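Local coordinates for cGAS/DncV-like nucleotidyltransferase in E. coli homolog (Rhodothermus marinus SG0.5JP17-172, PDB 6E0K), which synthesises the cyclic dinucleotide second messenger 3',3'-cUAMP from UTP and ATP as the signalling enzyme of a CBASS antiphage defence system, at residues 240-245 and 274-279; 245-250 and 267-272; 81-86 and 137-142. All blocks are in the same frame, centred on the assembly; numbering follows the deposited sequence.

Contacts 1 and 2 are neighbours, their centres about 10 Å apart, and both use helix 269-285: contact 1 packs it against helix 231-244, and contact 2 packs its first turn against the loop that follows that helix. They share A245, and L242 of contact 1 rests on F250 of contact 2. Contact 1 is buried and aliphatic, whereas contact 2, partly buried, adds a carboxylate and a bridging water to a small leucine-alanine contact. Contact 3 lies about 43 Å from contact 1 and 34 Å from contact 2, centre to centre. Within the nucleotidyltransferase domain, it joins a helix end to a strand end through aromatic rings and an arginine, again partly buried.

Contact 1 of 3, residues 240-245 and 274-279; sequences NWLKRA and RFLRYM
L242 and L276 each turn CG to lie anti to the carbonyl carbon, with chi1 of -75° and -59°, and CD1 of L276 lies anti to CA (chi2 176°), which leaves CD2 to turn off to the side. With both CA-CB bonds directed at the opposite helix, these torsions bring the two leucines together crossing at about a right angle. The branches of L276 divide the work. CD2 meets L242 CB at 3.7 Å and L242 CD1 at 3.8 Å, while CD1 lies 3.9 Å from both CB and the carbonyl carbon of L242. A branched, uncharged side chain suits this place because its two methyls can spread over the neighbouring residue without leaving a polar group to satisfy.

The pair belongs to a helix-helix interface in the all-helical C-terminal part of this cGAS/DncV-like enzyme, where helix 231-244 packs against helix 269-285. The closest CA atoms are those of K243 and L276, 7.0 Å apart. L242 also touches L218 of helix 212-220, and L276 reaches back to I239, so the leucines join a larger apolar core.

K243 borders this core. Its aliphatic stem runs past L276 in the opposite direction, and CG comes within 4.1 Å of L276 CD1; the backbone N of K243 is 3.9 Å from that same methyl. Lysine fits here because its methylene groups can lie against a leucine while the ammonium group stays apart from it. The bend at chi3 helps direct NZ to D280, with which it forms a salt bridge just beyond the segment, adding a charged link between the same two helices.

Contact 2 of 3, residues 245-250 and 267-272; sequences ADLSKF and WSEEKA
Apolar contact between the loop and the helix runs through L247 and A272. L247 CD1 lies 4.0 Å from A272 CB, and the small methyl of alanine lets the leucine branch come close to the helix backbone, 4.2 Å from E269 O. F260 touches both residues and extends this hydrophobic patch.

E269, whose extended chain carries its carboxylate across to the loop, adds close approaches of carboxylate oxygens to C-H groups; none is a hydrogen bond. OE2 sits 3.4 Å from both CA and CB of S248, and OE1 is 3.9 Å from L247 CB.

The hydrogen bonding that joins the segments passes through a water, which accepts from L247 N at 2.9 Å and donates to E269 OE1 at 2.9 Å. Within the loop, D246 OD1 accepts from S248 N, which makes an Asx turn, and also from S248 OG, on the same face of the carboxylate. On the helix side, S268 is the N-cap, its OG accepting from K271 N.

The positive N-terminal end of the helix may modestly favour E269's negative charge, though the carboxylate reaches away to the loop. D246 OD1 lies 5.3 Å from E269 OE1, so the bonds to S248 and the water probably help the two carboxylates tolerate each other.

Contact 3 of 3, residues 81-86 and 137-142; sequences RRFGFV and RKYPPN
Y139 OH accepts a hydrogen bond from R137 NH1 at 3.1 Å and meets the F85 ring across the contact, with F85 CZ 3.6 Å away and CE2 3.7 Å away. The bond is nearly straight, 162° at the hydrogen, and the phenol oxygen lies in the guanidinium plane at its edge. Toward F85 the same oxygen comes in at the ring edge, near the ring plane, so it faces the weakly positive rim of the phenylalanine and not its electron-rich face.

R137 reaches this position with a chain extended from CG to NE. Its NH1 approaches F85 CZ at 4.2 Å, the ring and guanidinium planes being 80° apart. Its further partners lie outside the two segments: NE donates to Q135, and the guanidinium makes a cation-pi contact with F71, whose ring also meets F85 edge-to-face.

F83 holds a different part of the tyrosine. Its CE2 is 3.7 Å from Y139 CE2, and the two side chains pass alongside one another, running opposite ways, with their ring planes 36° apart. F83 also places its CB over the centre of the F85 ring, so the two phenylalanines present a joined surface to Y139. Between them G84 adopts positive phi, natural for glycine, in the Schellman motif that ends helix 77-82. The other segment is the end of strand 127-138, a member of the nucleotidyltransferase sheet, and the chain leaving it.

Tyrosine suits this place because its ring packs with phenylalanine while its hydroxyl gives arginine an acceptor. The guanidinium would probably polarise that hydroxyl; since its bond to R137 lies within 137-142, the two segments themselves meet by ring packing and by the hydroxyl at the F85 edge, with no hydrogen bond between them.

Contact 1 of 3, residues 240-245 and 274-279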
# COMPACT_ATOMS: atom_id res chain seq x y z
N ASN A 240 -1.14 -0.37 23.51
CA ASN A 240 -1.98 -0.94 24.56
C ASN A 240 -3.39 -1.26 24.06
O ASN A 240 -3.98 -2.26 24.49
CB ASN A 240 -2.02 -0.02 25.76
CG ASN A 240 -0.77 -0.15 26.61
OD1 ASN A 240 -0.23 -1.25 26.75
ND2 ASN A 240 -0.31 0.95 27.17
N TRP A 241 -3.94 -0.44 23.17
CA TRP A 241 -5.25 -0.77 22.61
C TRP A 241 -5.18 -2.02 21.75
O TRP A 241 -6.05 -2.89 21.83
CB TRP A 241 -5.82 0.41 21.82
CG TRP A 241 -7.20 0.13 21.31
CD1 TRP A 241 -8.37 0.37 21.97
CD2 TRP A 241 -7.56 -0.45 20.05
NE1 TRP A 241 -9.44 -0.02 21.20
CE2 TRP A 241 -8.97 -0.54 20.03
CE3 TRP A 241 -6.84 -0.91 18.95
CZ2 TRP A 241 -9.67 -1.06 18.94
CZ3 TRP A 241 -7.53 -1.44 17.87
CH2 TRP A 241 -8.93 -1.51 17.87
N LEU A 242 -4.15 -2.13 20.90
CA LEU A 242 -4.01 -3.31 20.04
C LEU A 242 -3.84 -4.58 20.87
O LEU A 242 -4.37 -5.64 20.49
CB LEU A 242 -2.82 -3.12 19.09
CG LEU A 242 -3.07 -2.16 17.92
CD1 LEU A 242 -1.76 -1.77 17.26
CD2 LEU A 242 -4.03 -2.79 16.90
N LYS A 243 -3.13 -4.50 22.00
CA LYS A 243 -2.92 -5.68 22.84
C LYS A 243 -4.23 -6.21 23.40
O LYS A 243 -4.35 -7.42 23.67
CB LYS A 243 -1.94 -5.34 23.97
CG LYS A 243 -0.49 -5.39 23.53
CD LYS A 243 0.42 -4.60 24.47
CE LYS A 243 0.46 -5.17 25.86
NZ LYS A 243 1.43 -4.37 26.68
N ARG A 244 -5.21 -5.33 23.60
CA ARG A 244 -6.50 -5.69 24.18
C ARG A 244 -7.59 -5.89 23.14
O ARG A 244 -8.71 -6.25 23.51
CB ARG A 244 -6.93 -4.61 25.18
CG ARG A 244 -5.98 -4.48 26.36
CD ARG A 244 -6.11 -3.15 27.08
NE ARG A 244 -5.30 -3.13 28.30
CZ ARG A 244 -3.97 -3.01 28.33
NH1 ARG A 244 -3.27 -2.91 27.21
NH2 ARG A 244 -3.34 -3.01 29.50
N ALA A 245 -7.29 -5.68 21.86
CA ALA A 245 -8.31 -5.68 20.83
C ALA A 245 -8.56 -7.08 20.29
O ALA A 245 -7.71 -7.98 20.39
CB ALA A 245 -7.92 -4.75 19.68
N ARG A 274 3.18 -10.71 17.50
CA ARG A 274 4.63 -10.66 17.62
C ARG A 274 5.13 -9.22 17.51
O ARG A 274 5.99 -8.79 18.29
CB ARG A 274 5.28 -11.54 16.55
CG ARG A 274 6.82 -11.52 16.61
CD ARG A 274 7.46 -12.43 15.58
NE ARG A 274 7.28 -11.93 14.23
CZ ARG A 274 7.91 -12.39 13.16
NH1 ARG A 274 8.79 -13.38 13.27
NH2 ARG A 274 7.66 -11.85 11.97
N PHE A 275 4.61 -8.47 16.53
CA PHE A 275 5.00 -7.07 16.42
C PHE A 275 4.71 -6.32 17.72
O PHE A 275 5.54 -5.53 18.18
CB PHE A 275 4.26 -6.43 15.24
CG PHE A 275 4.24 -4.92 15.27
CD1 PHE A 275 5.37 -4.19 14.95
CD2 PHE A 275 3.08 -4.24 15.61
CE1 PHE A 275 5.36 -2.80 14.98
CE2 PHE A 275 3.06 -2.84 15.64
CZ PHE A 275 4.21 -2.12 15.33
N LEU A 276 3.56 -6.59 18.34
CA LEU A 276 3.24 -5.90 19.59
C LEU A 276 4.21 -6.27 20.70
O LEU A 276 4.61 -5.41 21.49
CB LEU A 276 1.81 -6.21 20.02
CG LEU A 276 0.72 -5.82 19.01
CD1 LEU A 276 -0.63 -6.28 19.55
CD2 LEU A 276 0.71 -4.32 18.72
N ARG A 277 4.61 -7.55 20.77
CA ARG A 277 5.62 -7.96 21.74
C ARG A 277 6.94 -7.23 21.52
O ARG A 277 7.60 -6.81 22.49
CB ARG A 277 5.84 -9.48 21.69
CG ARG A 277 4.73 -10.29 22.31
CD ARG A 277 5.13 -11.75 22.50
NE ARG A 277 5.43 -12.45 21.24
CZ ARG A 277 4.53 -13.06 20.49
NH1 ARG A 277 3.24 -13.04 20.82
NH2 ARG A 277 4.91 -13.70 19.39
N TYR A 278 7.35 -7.05 20.26
CA TYR A 278 8.62 -6.38 20.01
C TYR A 278 8.53 -4.89 20.36
O TYR A 278 9.49 -4.31 20.88
CB TYR A 278 9.06 -6.58 18.55
CG TYR A 278 9.82 -7.87 18.31
CD1 TYR A 278 9.17 -9.10 18.27
CD2 TYR A 278 11.20 -7.86 18.13
CE1 TYR A 278 9.87 -10.28 18.03
CE2 TYR A 278 11.91 -9.03 17.91
CZ TYR A 278 11.24 -10.23 17.87
OH TYR A 278 11.94 -11.41 17.65
N MET A 279 7.37 -4.27 20.13
CA MET A 279 7.20 -2.88 20.54
C MET A 279 7.20 -2.74 22.05
O MET A 279 7.81 -1.80 22.58
CB MET A 279 5.90 -2.31 19.96
CG MET A 279 5.94 -2.18 18.44
SD MET A 279 7.23 -1.06 17.79
CE MET A 279 8.43 -2.25 17.18

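Contact 2 of 3, residues 245-250 and 267-272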
# COMPACT_ATOMS: atom_id res chain seq x y z
N ALA A 245 -7.29 -5.68 21.86
CA ALA A 245 -8.31 -5.68 20.83
C ALA A 245 -8.56 -7.08 20.29
O ALA A 245 -7.71 -7.98 20.39
CB ALA A 245 -7.92 -4.75 19.68
N ASP A 246 -9.74 -7.26 19.71
CA ASP A 246 -10.06 -8.46 18.93
C ASP A 246 -9.63 -8.17 17.50
O ASP A 246 -10.30 -7.43 16.78
CB ASP A 246 -11.55 -8.79 19.03
CG ASP A 246 -11.94 -10.00 18.18
OD1 ASP A 246 -11.08 -10.58 17.50
OD2 ASP A 246 -13.13 -10.38 18.22
N LEU A 247 -8.50 -8.75 17.10
CA LEU A 247 -7.94 -8.48 15.78
C LEU A 247 -8.72 -9.14 14.66
O LEU A 247 -8.55 -8.74 13.50
CB LEU A 247 -6.49 -8.98 15.73
CG LEU A 247 -5.53 -8.50 16.81
CD1 LEU A 247 -4.17 -9.15 16.59
CD2 LEU A 247 -5.42 -6.98 16.79
N SER A 248 -9.56 -10.13 14.97
CA SER A 248 -10.02 -11.08 13.95
C SER A 248 -10.83 -10.41 12.86
O SER A 248 -10.79 -10.85 11.70
CB SER A 248 -10.82 -12.20 14.61
OG SER A 248 -12.07 -11.74 15.10
N LYS A 249 -11.56 -9.34 13.18
CA LYS A 249 -12.40 -8.66 12.19
C LYS A 249 -11.76 -7.39 11.64
O LYS A 249 -12.47 -6.58 11.03
CB LYS A 249 -13.78 -8.34 12.77
CG LYS A 249 -14.57 -9.51 13.32
CD LYS A 249 -15.99 -9.08 13.66
CE LYS A 249 -16.80 -10.20 14.29
NZ LYS A 249 -18.27 -9.96 14.17
N PHE A 250 -10.46 -7.19 11.84
CA PHE A 250 -9.82 -6.00 11.28
C PHE A 250 -9.93 -6.01 9.76
O PHE A 250 -9.80 -7.06 9.11
CB PHE A 250 -8.34 -5.92 11.66
CG PHE A 250 -8.09 -5.33 13.03
CD1 PHE A 250 -9.10 -5.26 13.98
CD2 PHE A 250 -6.83 -4.84 13.36
CE1 PHE A 250 -8.85 -4.73 15.25
CE2 PHE A 250 -6.57 -4.31 14.61
CZ PHE A 250 -7.58 -4.25 15.55
N TRP A 267 -2.28 -10.92 6.39
CA TRP A 267 -1.35 -11.10 7.49
C TRP A 267 -1.87 -12.22 8.38
O TRP A 267 -2.83 -12.92 8.05
CB TRP A 267 -1.19 -9.78 8.25
CG TRP A 267 0.16 -9.59 8.88
CD1 TRP A 267 1.30 -10.30 8.64
CD2 TRP A 267 0.51 -8.58 9.84
NE1 TRP A 267 2.34 -9.81 9.40
CE2 TRP A 267 1.88 -8.76 10.15
CE3 TRP A 267 -0.20 -7.55 10.47
CZ2 TRP A 267 2.55 -7.93 11.06
CZ3 TRP A 267 0.47 -6.73 11.37
CH2 TRP A 267 1.83 -6.93 11.66
N SER A 268 -1.24 -12.41 9.53
CA SER A 268 -1.76 -13.35 10.52
C SER A 268 -1.80 -12.66 11.87
O SER A 268 -0.99 -11.78 12.17
CB SER A 268 -0.92 -14.63 10.58
OG SER A 268 0.27 -14.45 11.33
N GLU A 269 -2.81 -13.02 12.67
CA GLU A 269 -2.91 -12.45 14.01
C GLU A 269 -1.66 -12.74 14.82
O GLU A 269 -1.21 -11.89 15.60
CB GLU A 269 -4.14 -12.99 14.73
CG GLU A 269 -5.46 -12.57 14.13
CD GLU A 269 -6.61 -12.96 15.01
OE1 GLU A 269 -6.47 -12.84 16.25
OE2 GLU A 269 -7.65 -13.41 14.48
N GLU A 270 -1.08 -13.92 14.64
CA GLU A 270 0.11 -14.25 15.41
C GLU A 270 1.28 -13.34 15.04
O GLU A 270 2.06 -12.93 15.92
CB GLU A 270 0.48 -15.71 15.22
CG GLU A 270 1.51 -16.19 16.21
CD GLU A 270 1.00 -16.24 17.65
OE1 GLU A 270 -0.24 -16.13 17.86
OE2 GLU A 270 1.83 -16.37 18.56
N LYS A 271 1.42 -12.99 13.76
CA LYS A 271 2.47 -12.05 13.36
C LYS A 271 2.20 -10.66 13.93
O LYS A 271 3.14 -9.96 14.33
CB LYS A 271 2.58 -11.98 11.84
CG LYS A 271 3.19 -13.23 11.19
CD LYS A 271 4.66 -13.37 11.53
CE LYS A 271 5.27 -14.62 10.90
NZ LYS A 271 5.56 -14.42 9.47
N ALA A 272 0.93 -10.24 13.95
CA ALA A 272 0.60 -8.95 14.56
C ALA A 272 0.92 -8.95 16.05
O ALA A 272 1.47 -7.97 16.57
CB ALA A 272 -0.88 -8.62 14.33
O HOH W 1 -7.53 -11.15 18.41

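Contact 3 of 3, residues 81-86 and 137-142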
# COMPACT_ATOMS: atom_id res chain seq x y z
N ARG A 81 -26.33 -7.26 -19.36
CA ARG A 81 -27.39 -6.94 -20.32
C ARG A 81 -28.25 -5.79 -19.82
O ARG A 81 -28.55 -4.85 -20.57
CB ARG A 81 -28.24 -8.18 -20.60
CG ARG A 81 -27.71 -9.06 -21.73
CD ARG A 81 -28.77 -10.07 -22.20
NE ARG A 81 -29.23 -10.89 -21.10
CZ ARG A 81 -28.67 -12.04 -20.75
NH1 ARG A 81 -27.61 -12.49 -21.42
NH2 ARG A 81 -29.16 -12.73 -19.73
N ARG A 82 -28.66 -5.82 -18.55
CA ARG A 82 -29.52 -4.76 -18.03
C ARG A 82 -28.83 -3.40 -18.08
O ARG A 82 -29.51 -2.37 -18.21
CB ARG A 82 -29.94 -5.08 -16.59
CG ARG A 82 -30.84 -6.32 -16.47
CD ARG A 82 -32.21 -6.09 -17.11
NE ARG A 82 -33.10 -7.22 -16.86
CZ ARG A 82 -34.38 -7.27 -17.22
NH1 ARG A 82 -34.95 -6.24 -17.84
NH2 ARG A 82 -35.10 -8.35 -16.94
N PHE A 83 -27.51 -3.37 -18.00
CA PHE A 83 -26.75 -2.13 -18.05
C PHE A 83 -26.35 -1.73 -19.46
O PHE A 83 -25.76 -0.66 -19.64
CB PHE A 83 -25.48 -2.26 -17.19
CG PHE A 83 -25.71 -2.23 -15.71
CD1 PHE A 83 -26.69 -1.41 -15.15
CD2 PHE A 83 -24.91 -2.98 -14.87
CE1 PHE A 83 -26.87 -1.38 -13.77
CE2 PHE A 83 -25.09 -2.97 -13.49
CZ PHE A 83 -26.07 -2.16 -12.94
N GLY A 84 -26.63 -2.56 -20.47
CA GLY A 84 -26.23 -2.21 -21.82
C GLY A 84 -24.75 -2.35 -22.11
O GLY A 84 -24.24 -1.72 -23.03
N PHE A 85 -24.06 -3.22 -21.37
CA PHE A 85 -22.62 -3.40 -21.54
C PHE A 85 -22.31 -4.40 -22.64
O PHE A 85 -23.05 -5.36 -22.88
CB PHE A 85 -21.98 -3.88 -20.23
CG PHE A 85 -22.02 -2.87 -19.11
CD1 PHE A 85 -22.26 -1.53 -19.36
CD2 PHE A 85 -21.80 -3.27 -17.79
CE1 PHE A 85 -22.28 -0.60 -18.31
CE2 PHE A 85 -21.83 -2.35 -16.74
CZ PHE A 85 -22.07 -1.01 -17.00
N VAL A 86 -21.19 -4.16 -23.32
CA VAL A 86 -20.67 -5.07 -24.34
C VAL A 86 -19.24 -5.43 -23.98
O VAL A 86 -18.60 -4.79 -23.15
CB VAL A 86 -20.72 -4.46 -25.76
CG1 VAL A 86 -22.12 -3.99 -26.09
CG2 VAL A 86 -19.69 -3.32 -25.89
N ARG A 137 -14.71 -3.02 -11.38
CA ARG A 137 -15.93 -2.56 -10.72
C ARG A 137 -16.54 -3.71 -9.95
O ARG A 137 -16.94 -4.72 -10.55
CB ARG A 137 -16.93 -2.01 -11.74
CG ARG A 137 -16.44 -0.77 -12.48
CD ARG A 137 -17.57 -0.19 -13.33
NE ARG A 137 -17.11 0.92 -14.16
CZ ARG A 137 -17.90 1.61 -14.97
NH1 ARG A 137 -19.19 1.31 -15.06
NH2 ARG A 137 -17.40 2.60 -15.70
N LYS A 138 -16.65 -3.55 -8.64
CA LYS A 138 -17.32 -4.52 -7.79
C LYS A 138 -18.75 -4.04 -7.58
O LYS A 138 -18.98 -3.05 -6.88
CB LYS A 138 -16.59 -4.69 -6.46
CG LYS A 138 -17.27 -5.70 -5.55
CD LYS A 138 -16.39 -6.04 -4.35
CE LYS A 138 -16.04 -4.81 -3.54
NZ LYS A 138 -15.30 -5.20 -2.29
N TYR A 139 -19.70 -4.72 -8.23
CA TYR A 139 -21.11 -4.38 -8.18
C TYR A 139 -21.84 -5.22 -7.14
O TYR A 139 -21.46 -6.37 -6.89
CB TYR A 139 -21.78 -4.62 -9.54
CG TYR A 139 -21.52 -3.56 -10.59
CD1 TYR A 139 -20.42 -3.64 -11.44
CD2 TYR A 139 -22.43 -2.52 -10.78
CE1 TYR A 139 -20.21 -2.68 -12.42
CE2 TYR A 139 -22.21 -1.55 -11.75
CZ TYR A 139 -21.11 -1.65 -12.58
OH TYR A 139 -20.92 -0.70 -13.55
N PRO A 140 -22.91 -4.67 -6.59
CA PRO A 140 -23.75 -5.43 -5.66
C PRO A 140 -24.63 -6.42 -6.40
O PRO A 140 -24.84 -6.31 -7.62
CB PRO A 140 -24.59 -4.33 -4.99
CG PRO A 140 -24.69 -3.28 -6.03
CD PRO A 140 -23.36 -3.28 -6.72
N PRO A 141 -25.20 -7.39 -5.68
CA PRO A 141 -26.08 -8.38 -6.30
C PRO A 141 -27.39 -7.79 -6.82
O PRO A 141 -27.82 -6.71 -6.41
CB PRO A 141 -26.37 -9.37 -5.16
CG PRO A 141 -25.19 -9.22 -4.24
CD PRO A 141 -24.73 -7.80 -4.34
N ASN A 142 -28.03 -8.55 -7.71
CA ASN A 142 -29.36 -8.26 -8.23
C ASN A 142 -29.38 -7.00 -9.08
O ASN A 142 -28.34 -6.58 -9.61
CB ASN A 142 -30.36 -8.15 -7.07
CG ASN A 142 -30.46 -9.43 -6.28
OD1 ASN A 142 -30.77 -10.49 -6.83
ND2 ASN A 142 -30.18 -9.36 -4.98